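Local coordinates for protein CocE/NonD family hydrolase (PDB 3III) that is probably a serine hydrolase of the CocE/NonD family, related to X-Pro dipeptidyl-peptidases, that would cleave ester or amide bonds in a substrate not yet identified, at residues V46-G51 and Y146-E151; F67-S72 and V119-A124. All coordinates share one frame; numbering follows the deposited sequence.

Contact 1: residues V46-G51 and Y146-E151; sequences VEMRDG and YYEVIE
The carboxylate of E148 reaches from helix 140-154 to the backbone and side chain of R49, in the type I turn M48-G51 that joins antiparallel strands 36-47 and 53-60 into a β-hairpin at one side of the α/β-hydrolase sheet. With CG anti to its own carbonyl carbon (chi1 -65°) and the chain extended beyond it, E148 spans the gap between helix and turn. OE2 of E148 accepts two hydrogen bonds from R49, in different ways. The backbone N of R49 donates to the syn lone pair of E148 OE2 at 2.8 Å. NE of R49 lies 3.1 Å from OE2 of E148 in an almost straight bond (172°) and comes from above the carboxylate plane, although OE2 itself lies in the guanidinium plane; the two flat groups are therefore nearly perpendicular, 78° apart. This salt bridge uses the NE edge of the guanidinium, while NH2 pairs with E144, one turn earlier on the same helix. Both a main-chain and a side-chain bond thus fix the rotation of the carboxylate, and the arginine charge probably helps keep it ionised. Beneath this polar layer lies selenomethionine M48. Its chain is bent at chi2 and chi3, folding the methyl back under the glutamate stem and placing CE of M48 3.8 Å from CB of E148 and 4.0 Å from CG2 of V149. CG2 of V149 also comes to 4.3 Å from CG1 of V46, the last but one residue of its strand, and L54 of the next strand also packs on V149 and M48. At the other oxygen of the carboxylate, a water donates both to E148 OE1, at 2.6 Å, and to the carbonyl O of E47, at 2.8 Å.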
ATOM      1  N   VAL A  46      -0.645  -7.293 -28.154  1.00  7.55           N
ATOM      2  CA  VAL A  46      -1.826  -8.116 -27.935  1.00  7.53           C
ATOM      3  C   VAL A  46      -3.040  -7.260 -28.277  1.00  7.31           C
ATOM      4  O   VAL A  46      -3.147  -6.076 -27.875  1.00  6.44           O
ATOM      5  CB  VAL A  46      -1.937  -8.587 -26.468  1.00  7.41           C
ATOM      6  CG1 VAL A  46      -3.206  -9.423 -26.256  1.00  7.67           C
ATOM      7  CG2 VAL A  46      -0.746  -9.354 -26.059  1.00  6.22           C
ATOM      8  N   GLU A  47      -3.973  -7.823 -29.020  1.00  7.40           N
ATOM      9  CA  GLU A  47      -5.115  -7.017 -29.504  1.00  7.58           C
ATOM     10  C   GLU A  47      -6.317  -7.218 -28.593  1.00  7.15           C
ATOM     11  O   GLU A  47      -6.723  -8.362 -28.364  1.00  5.55           O
ATOM     12  CB  GLU A  47      -5.472  -7.378 -30.961  1.00  9.05           C
ATOM     13  CG  GLU A  47      -6.472  -6.437 -31.571  1.00  9.87           C
ATOM     14  CD  GLU A  47      -6.805  -6.778 -32.990  1.00 13.01           C
ATOM     15  OE1 GLU A  47      -5.974  -7.371 -33.652  1.00 15.07           O
ATOM     16  OE2 GLU A  47      -7.885  -6.411 -33.462  1.00 17.05           O
HETATM   17  N   MSE A  48      -6.880  -6.106 -28.093  1.00  6.42           N
HETATM   18  CA  MSE A  48      -8.057  -6.116 -27.250  1.00  6.40           C
HETATM   19  C   MSE A  48      -9.335  -6.336 -28.064  1.00  6.61           C
HETATM   20  O   MSE A  48      -9.358  -6.179 -29.316  1.00  4.44           O
HETATM   21  CB  MSE A  48      -8.171  -4.815 -26.466  1.00  6.46           C
HETATM   22  CG  MSE A  48      -6.952  -4.412 -25.678  1.00  8.93           C
HETATM   23 SE   MSE A  48      -6.551  -5.672 -24.215  1.00 13.76          SE
HETATM   24  CE  MSE A  48      -5.378  -6.964 -25.252  1.00  2.92           C
ATOM     25  N   ARG A  49     -10.428  -6.616 -27.356  1.00  7.28           N
ATOM     26  CA  ARG A  49     -11.725  -6.872 -28.025  1.00  8.38           C
ATOM     27  C   ARG A  49     -12.133  -5.699 -28.896  1.00  7.93           C
ATOM     28  O   ARG A  49     -12.685  -5.903 -29.943  1.00  7.88           O
ATOM     29  CB  ARG A  49     -12.856  -7.144 -27.033  1.00  9.24           C
ATOM     30  CG  ARG A  49     -12.956  -8.622 -26.526  1.00 14.36           C
ATOM     31  CD  ARG A  49     -13.710  -8.693 -25.171  1.00 18.93           C
ATOM     32  NE  ARG A  49     -13.117  -7.766 -24.203  1.00 23.20           N
ATOM     33  CZ  ARG A  49     -13.771  -7.127 -23.231  1.00 25.70           C
ATOM     34  NH1 ARG A  49     -15.077  -7.329 -23.037  1.00 27.66           N
ATOM     35  NH2 ARG A  49     -13.119  -6.268 -22.464  1.00 23.72           N
ATOM     36  N   ASP A  50     -11.834  -4.478 -28.489  1.00  7.77           N
ATOM     37  CA  ASP A  50     -12.180  -3.314 -29.317  1.00  8.42           C
ATOM     38  C   ASP A  50     -11.188  -2.965 -30.442  1.00  8.66           C
ATOM     39  O   ASP A  50     -11.396  -1.975 -31.145  1.00  7.58           O
ATOM     40  CB  ASP A  50     -12.447  -2.080 -28.461  1.00  7.74           C
ATOM     41  CG  ASP A  50     -11.198  -1.494 -27.846  1.00  7.57           C
ATOM     42  OD1 ASP A  50     -10.086  -2.027 -27.985  1.00  8.19           O
ATOM     43  OD2 ASP A  50     -11.339  -0.461 -27.190  1.00  5.90           O
ATOM     44  N   GLY A  51     -10.143  -3.779 -30.618  1.00  8.86           N
ATOM     45  CA  GLY A  51      -9.114  -3.544 -31.639  1.00  8.76           C
ATOM     46  C   GLY A  51      -7.897  -2.802 -31.122  1.00  8.89           C
ATOM     47  O   GLY A  51      -6.896  -2.752 -31.786  1.00  9.61           O
ATOM     48  N   TYR A 146      -6.073  -6.135 -18.968  1.00  8.76           N
ATOM     49  CA  TYR A 146      -5.136  -7.041 -18.278  1.00  8.18           C
ATOM     50  C   TYR A 146      -5.602  -8.506 -18.380  1.00  8.42           C
ATOM     51  O   TYR A 146      -4.834  -9.409 -18.741  1.00  8.30           O
ATOM     52  CB  TYR A 146      -4.996  -6.585 -16.811  1.00  8.64           C
ATOM     53  CG  TYR A 146      -3.731  -7.030 -16.042  1.00  7.41           C
ATOM     54  CD1 TYR A 146      -3.454  -6.494 -14.793  1.00 10.71           C
ATOM     55  CD2 TYR A 146      -2.877  -8.036 -16.503  1.00  8.78           C
ATOM     56  CE1 TYR A 146      -2.337  -6.878 -14.072  1.00  9.40           C
ATOM     57  CE2 TYR A 146      -1.759  -8.435 -15.773  1.00 11.83           C
ATOM     58  CZ  TYR A 146      -1.499  -7.840 -14.556  1.00 11.47           C
ATOM     59  OH  TYR A 146      -0.395  -8.177 -13.820  1.00  9.74           O
ATOM     60  N   TYR A 147      -6.887  -8.731 -18.160  1.00  7.51           N
ATOM     61  CA  TYR A 147      -7.448 -10.043 -18.314  1.00  7.81           C
ATOM     62  C   TYR A 147      -7.181 -10.606 -19.710  1.00  7.64           C
ATOM     63  O   TYR A 147      -6.778 -11.778 -19.831  1.00  6.78           O
ATOM     64  CB  TYR A 147      -8.934  -9.963 -18.058  1.00  8.28           C
ATOM     65  CG  TYR A 147      -9.791 -11.218 -18.148  1.00  9.15           C
ATOM     66  CD1 TYR A 147     -10.003 -11.911 -19.355  1.00 13.47           C
ATOM     67  CD2 TYR A 147     -10.534 -11.607 -17.053  1.00  9.93           C
ATOM     68  CE1 TYR A 147     -10.889 -13.002 -19.412  1.00 12.33           C
ATOM     69  CE2 TYR A 147     -11.401 -12.705 -17.109  1.00 10.47           C
ATOM     70  CZ  TYR A 147     -11.577 -13.380 -18.267  1.00 10.96           C
ATOM     71  OH  TYR A 147     -12.452 -14.445 -18.271  1.00 12.92           O
ATOM     72  N   GLU A 148      -7.402  -9.790 -20.753  1.00  7.88           N
ATOM     73  CA  GLU A 148      -7.116 -10.275 -22.112  1.00  8.47           C
ATOM     74  C   GLU A 148      -5.641 -10.711 -22.308  1.00  8.71           C
ATOM     75  O   GLU A 148      -5.350 -11.737 -23.003  1.00  8.40           O
ATOM     76  CB  GLU A 148      -7.554  -9.259 -23.190  1.00  8.60           C
ATOM     77  CG  GLU A 148      -9.049  -8.999 -23.268  1.00 10.31           C
ATOM     78  CD  GLU A 148      -9.517  -8.488 -24.630  1.00 14.34           C
ATOM     79  OE1 GLU A 148      -9.330  -9.254 -25.588  1.00 12.89           O
ATOM     80  OE2 GLU A 148     -10.065  -7.353 -24.728  1.00  9.42           O
ATOM     81  N   VAL A 149      -4.712  -9.975 -21.714  1.00  8.59           N
ATOM     82  CA  VAL A 149      -3.315 -10.280 -21.877  1.00  8.75           C
ATOM     83  C   VAL A 149      -2.960 -11.590 -21.130  1.00  8.33           C
ATOM     84  O   VAL A 149      -2.151 -12.402 -21.643  1.00  7.73           O
ATOM     85  CB  VAL A 149      -2.380  -9.089 -21.484  1.00  9.34           C
ATOM     86  CG1 VAL A 149      -0.917  -9.445 -21.738  1.00 10.48           C
ATOM     87  CG2 VAL A 149      -2.775  -7.778 -22.299  1.00  9.86           C
ATOM     88  N   ILE A 150      -3.550 -11.799 -19.946  1.00  8.45           N
ATOM     89  CA  ILE A 150      -3.364 -13.047 -19.189  1.00  9.13           C
ATOM     90  C   ILE A 150      -3.793 -14.226 -20.017  1.00  9.92           C
ATOM     91  O   ILE A 150      -3.056 -15.201 -20.147  1.00 10.11           O
ATOM     92  CB  ILE A 150      -4.120 -13.030 -17.813  1.00  8.57           C
ATOM     93  CG1 ILE A 150      -3.449 -12.020 -16.892  1.00 10.21           C
ATOM     94  CG2 ILE A 150      -4.201 -14.426 -17.216  1.00  6.05           C
ATOM     95  CD1 ILE A 150      -4.251 -11.657 -15.659  1.00  8.01           C
ATOM     96  N   GLU A 151      -4.987 -14.140 -20.598  1.00 10.67           N
ATOM     97  CA  GLU A 151      -5.545 -15.242 -21.370  1.00  9.95           C
ATOM     98  C   GLU A 151      -4.788 -15.475 -22.668  1.00 10.05           C
ATOM     99  O   GLU A 151      -4.647 -16.611 -23.092  1.00 10.64           O
ATOM    100  CB  GLU A 151      -7.047 -15.030 -21.593  1.00 10.74           C
ATOM    101  CG  GLU A 151      -7.839 -15.057 -20.264  1.00 11.58           C
ATOM    102  CD  GLU A 151      -7.585 -16.333 -19.429  1.00 12.83           C
ATOM    103  OE1 GLU A 151      -7.882 -17.439 -19.967  1.00 12.16           O
ATOM    104  OE2 GLU A 151      -7.089 -16.242 -18.270  1.00  8.64           O
TER
HETATM  105  O   HOH W   1      -9.257  -9.453 -28.186  1.00  6.91           O
HETATM  106  O   HOH W   2     -10.289  -5.192 -23.306  1.00  9.14           O

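Contact 2: residues F67-S72 and V119-A124; sequences FPVVMS and VVVKVA
V69 and V121 meet at the apolar centre of two neighbouring parallel strands, CG1 of V69 lying 3.7 Å from CG2 of V121. On the same face selenomethionine M71 runs beside V121, pointing the same way. Its CG, anti to the backbone N (chi1 -171°), carries the chain out over the strand pair, and the bend at chi3 brings CE of M71 to 4.0 Å from CB of V121. CG of M71 also touches CG2 of V123 at 3.8 Å, and helix 140-154 packs over M71 and V123. V70 and V120 occupy the other face, under W113. At the start of the strands V119 turns CG2 against CB of F67, 3.7 Å away. The backbones, inclined at 27°, are joined by five hydrogen bonds: V119 and V121 each donate and accept between flanking residues of the partner strand, and V123 N closes the series on S72 O. The polar edge lies beyond, on the V70 face. OG of S72 accepts from NZ of K122 at 2.8 Å, the lysine chain curling back through its bend at chi2. The ammonium also pairs with D74 in a salt bridge and donates to S107, so three oxygens hold a buried charge. A water hydrogen-bonded to OG of S72 donates to the carbonyl O of V121, its oxygen 2.9 Å from that O. With strand 67-74 lying between strands 119-124 and 162-168, this pair shows the strand exchange of the α/β-hydrolase fold, in which the third and fourth canonical strands swap places.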
ATOM      1  N   PHE A  67       6.722 -22.961 -20.243  1.00  5.28           N
ATOM      2  CA  PHE A  67       7.151 -22.476 -18.942  1.00  4.82           C
ATOM      3  C   PHE A  67       6.047 -21.785 -18.203  1.00  5.85           C
ATOM      4  O   PHE A  67       5.134 -21.216 -18.820  1.00  6.82           O
ATOM      5  CB  PHE A  67       8.334 -21.500 -19.131  1.00  5.02           C
ATOM      6  CG  PHE A  67       9.498 -22.121 -19.856  1.00  3.36           C
ATOM      7  CD1 PHE A  67      10.435 -22.904 -19.173  1.00  5.54           C
ATOM      8  CD2 PHE A  67       9.617 -22.002 -21.225  1.00  6.48           C
ATOM      9  CE1 PHE A  67      11.483 -23.509 -19.826  1.00  5.28           C
ATOM     10  CE2 PHE A  67      10.665 -22.588 -21.913  1.00  4.22           C
ATOM     11  CZ  PHE A  67      11.596 -23.386 -21.226  1.00  7.52           C
ATOM     12  N   PRO A  68       6.112 -21.791 -16.865  1.00  6.02           N
ATOM     13  CA  PRO A  68       5.188 -20.899 -16.159  1.00  5.58           C
ATOM     14  C   PRO A  68       5.508 -19.443 -16.465  1.00  5.06           C
ATOM     15  O   PRO A  68       6.677 -19.075 -16.720  1.00  4.17           O
ATOM     16  CB  PRO A  68       5.466 -21.231 -14.654  1.00  5.56           C
ATOM     17  CG  PRO A  68       6.896 -21.657 -14.658  1.00  7.12           C
ATOM     18  CD  PRO A  68       7.073 -22.437 -15.949  1.00  6.57           C
ATOM     19  N   VAL A  69       4.476 -18.600 -16.399  1.00  4.37           N
ATOM     20  CA  VAL A  69       4.591 -17.220 -16.782  1.00  4.70           C
ATOM     21  C   VAL A  69       4.339 -16.254 -15.598  1.00  6.15           C
ATOM     22  O   VAL A  69       3.328 -16.376 -14.910  1.00  7.14           O
ATOM     23  CB  VAL A  69       3.609 -16.854 -17.851  1.00  4.06           C
ATOM     24  CG1 VAL A  69       3.755 -15.335 -18.184  1.00  6.06           C
ATOM     25  CG2 VAL A  69       3.771 -17.788 -19.073  1.00  4.46           C
ATOM     26  N   VAL A  70       5.311 -15.380 -15.368  1.00  5.97           N
ATOM     27  CA  VAL A  70       5.232 -14.307 -14.393  1.00  6.52           C
ATOM     28  C   VAL A  70       4.898 -13.036 -15.171  1.00  7.52           C
ATOM     29  O   VAL A  70       5.545 -12.738 -16.171  1.00  8.28           O
ATOM     30  CB  VAL A  70       6.559 -14.104 -13.643  1.00  6.36           C
ATOM     31  CG1 VAL A  70       6.447 -12.898 -12.654  1.00  4.69           C
ATOM     32  CG2 VAL A  70       6.992 -15.425 -12.884  1.00  5.41           C
HETATM   33  N   MSE A  71       3.857 -12.312 -14.758  1.00  7.70           N
HETATM   34  CA  MSE A  71       3.414 -11.110 -15.492  1.00  8.12           C
HETATM   35  C   MSE A  71       3.233  -9.926 -14.577  1.00  7.18           C
HETATM   36  O   MSE A  71       2.893 -10.110 -13.393  1.00  7.79           O
HETATM   37  CB  MSE A  71       2.077 -11.385 -16.163  1.00  9.33           C
HETATM   38  CG  MSE A  71       1.641 -10.257 -17.120  1.00  8.88           C
HETATM   39 SE   MSE A  71      -0.014 -10.814 -18.080  1.00 17.56          SE
HETATM   40  CE  MSE A  71       0.757 -12.271 -19.160  1.00  6.11           C
ATOM     41  N   SER A  72       3.572  -8.726 -15.067  1.00  7.65           N
ATOM     42  CA  SER A  72       3.179  -7.499 -14.405  1.00  6.12           C
ATOM     43  C   SER A  72       2.685  -6.505 -15.440  1.00  6.88           C
ATOM     44  O   SER A  72       3.069  -6.537 -16.664  1.00  6.66           O
ATOM     45  CB  SER A  72       4.315  -6.894 -13.566  1.00  6.73           C
ATOM     46  OG  SER A  72       5.290  -6.293 -14.404  1.00  9.17           O
ATOM     47  N   VAL A 119       8.976 -17.728 -17.614  1.00  7.28           N
ATOM     48  CA  VAL A 119       8.867 -16.650 -18.585  1.00  7.76           C
ATOM     49  C   VAL A 119       8.432 -15.379 -17.808  1.00  8.54           C
ATOM     50  O   VAL A 119       7.696 -15.478 -16.853  1.00  9.58           O
ATOM     51  CB  VAL A 119       7.880 -17.002 -19.735  1.00  8.23           C
ATOM     52  CG1 VAL A 119       7.449 -15.741 -20.541  1.00  7.45           C
ATOM     53  CG2 VAL A 119       8.476 -18.076 -20.651  1.00  5.72           C
ATOM     54  N   VAL A 120       8.963 -14.197 -18.177  1.00  8.97           N
ATOM     55  CA  VAL A 120       8.474 -12.923 -17.663  1.00  8.16           C
ATOM     56  C   VAL A 120       7.844 -12.087 -18.788  1.00  9.44           C
ATOM     57  O   VAL A 120       8.487 -11.837 -19.828  1.00  9.11           O
ATOM     58  CB  VAL A 120       9.559 -12.118 -16.888  1.00  8.49           C
ATOM     59  CG1 VAL A 120       9.009 -10.742 -16.454  1.00  6.73           C
ATOM     60  CG2 VAL A 120      10.093 -12.910 -15.615  1.00  6.40           C
ATOM     61  N   VAL A 121       6.589 -11.650 -18.583  1.00  9.25           N
ATOM     62  CA  VAL A 121       5.914 -10.787 -19.580  1.00  8.14           C
ATOM     63  C   VAL A 121       5.691  -9.466 -18.923  1.00  8.41           C
ATOM     64  O   VAL A 121       5.186  -9.399 -17.792  1.00  9.26           O
ATOM     65  CB  VAL A 121       4.552 -11.335 -20.072  1.00  9.01           C
ATOM     66  CG1 VAL A 121       3.886 -10.324 -21.014  1.00  6.67           C
ATOM     67  CG2 VAL A 121       4.683 -12.757 -20.702  1.00  6.95           C
ATOM     68  N   LYS A 122       6.106  -8.397 -19.602  1.00  7.43           N
ATOM     69  CA  LYS A 122       5.962  -7.023 -19.070  1.00  8.95           C
ATOM     70  C   LYS A 122       4.972  -6.313 -19.951  1.00  8.40           C
ATOM     71  O   LYS A 122       5.187  -6.198 -21.153  1.00  8.86           O
ATOM     72  CB  LYS A 122       7.311  -6.279 -19.080  1.00  9.24           C
ATOM     73  CG  LYS A 122       7.228  -4.876 -18.523  1.00  8.86           C
ATOM     74  CD  LYS A 122       7.146  -4.894 -16.964  1.00  8.50           C
ATOM     75  CE  LYS A 122       6.340  -3.687 -16.495  1.00 11.24           C
ATOM     76  NZ  LYS A 122       6.010  -3.651 -15.100  1.00  9.03           N
ATOM     77  N   VAL A 123       3.883  -5.848 -19.355  1.00  8.78           N
ATOM     78  CA  VAL A 123       2.738  -5.317 -20.075  1.00  8.39           C
ATOM     79  C   VAL A 123       2.671  -3.805 -19.898  1.00  8.83           C
ATOM     80  O   VAL A 123       2.706  -3.295 -18.770  1.00  8.29           O
ATOM     81  CB  VAL A 123       1.400  -5.929 -19.583  1.00  9.47           C
ATOM     82  CG1 VAL A 123       0.226  -5.337 -20.381  1.00  8.58           C
ATOM     83  CG2 VAL A 123       1.480  -7.443 -19.693  1.00  9.42           C
ATOM     84  N   ALA A 124       2.602  -3.111 -21.039  1.00  7.43           N
ATOM     85  CA  ALA A 124       2.193  -1.725 -21.090  1.00  7.22           C
ATOM     86  C   ALA A 124       0.679  -1.672 -21.276  1.00  7.11           C
ATOM     87  O   ALA A 124       0.162  -2.043 -22.320  1.00  7.86           O
ATOM     88  CB  ALA A 124       2.917  -0.991 -22.218  1.00  6.21           C
TER
HETATM   89  O   HOH W   3       6.756  -8.191 -15.646  1.00  5.74           O

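How the contacts relate
From the N terminus the chain passes along strand 36-47 into the turn of contact 1 and returns on strand 53-60. It next forms strand 67-74 and, after a long excursion, strand 119-124 beside it, which closes the loop of contact 2. Helix 140-154 follows and comes back to the turn, so contact 1 closes a wider loop with contact 2 nested inside. The helix joins the two: Y146 and V149 rest on M71, and V149 also packs on V123, while E148 reaches the turn. Contact 2 thus builds the sheet interior beneath this helix, and contact 1 ties the helix to the hairpin that widens the same sheet.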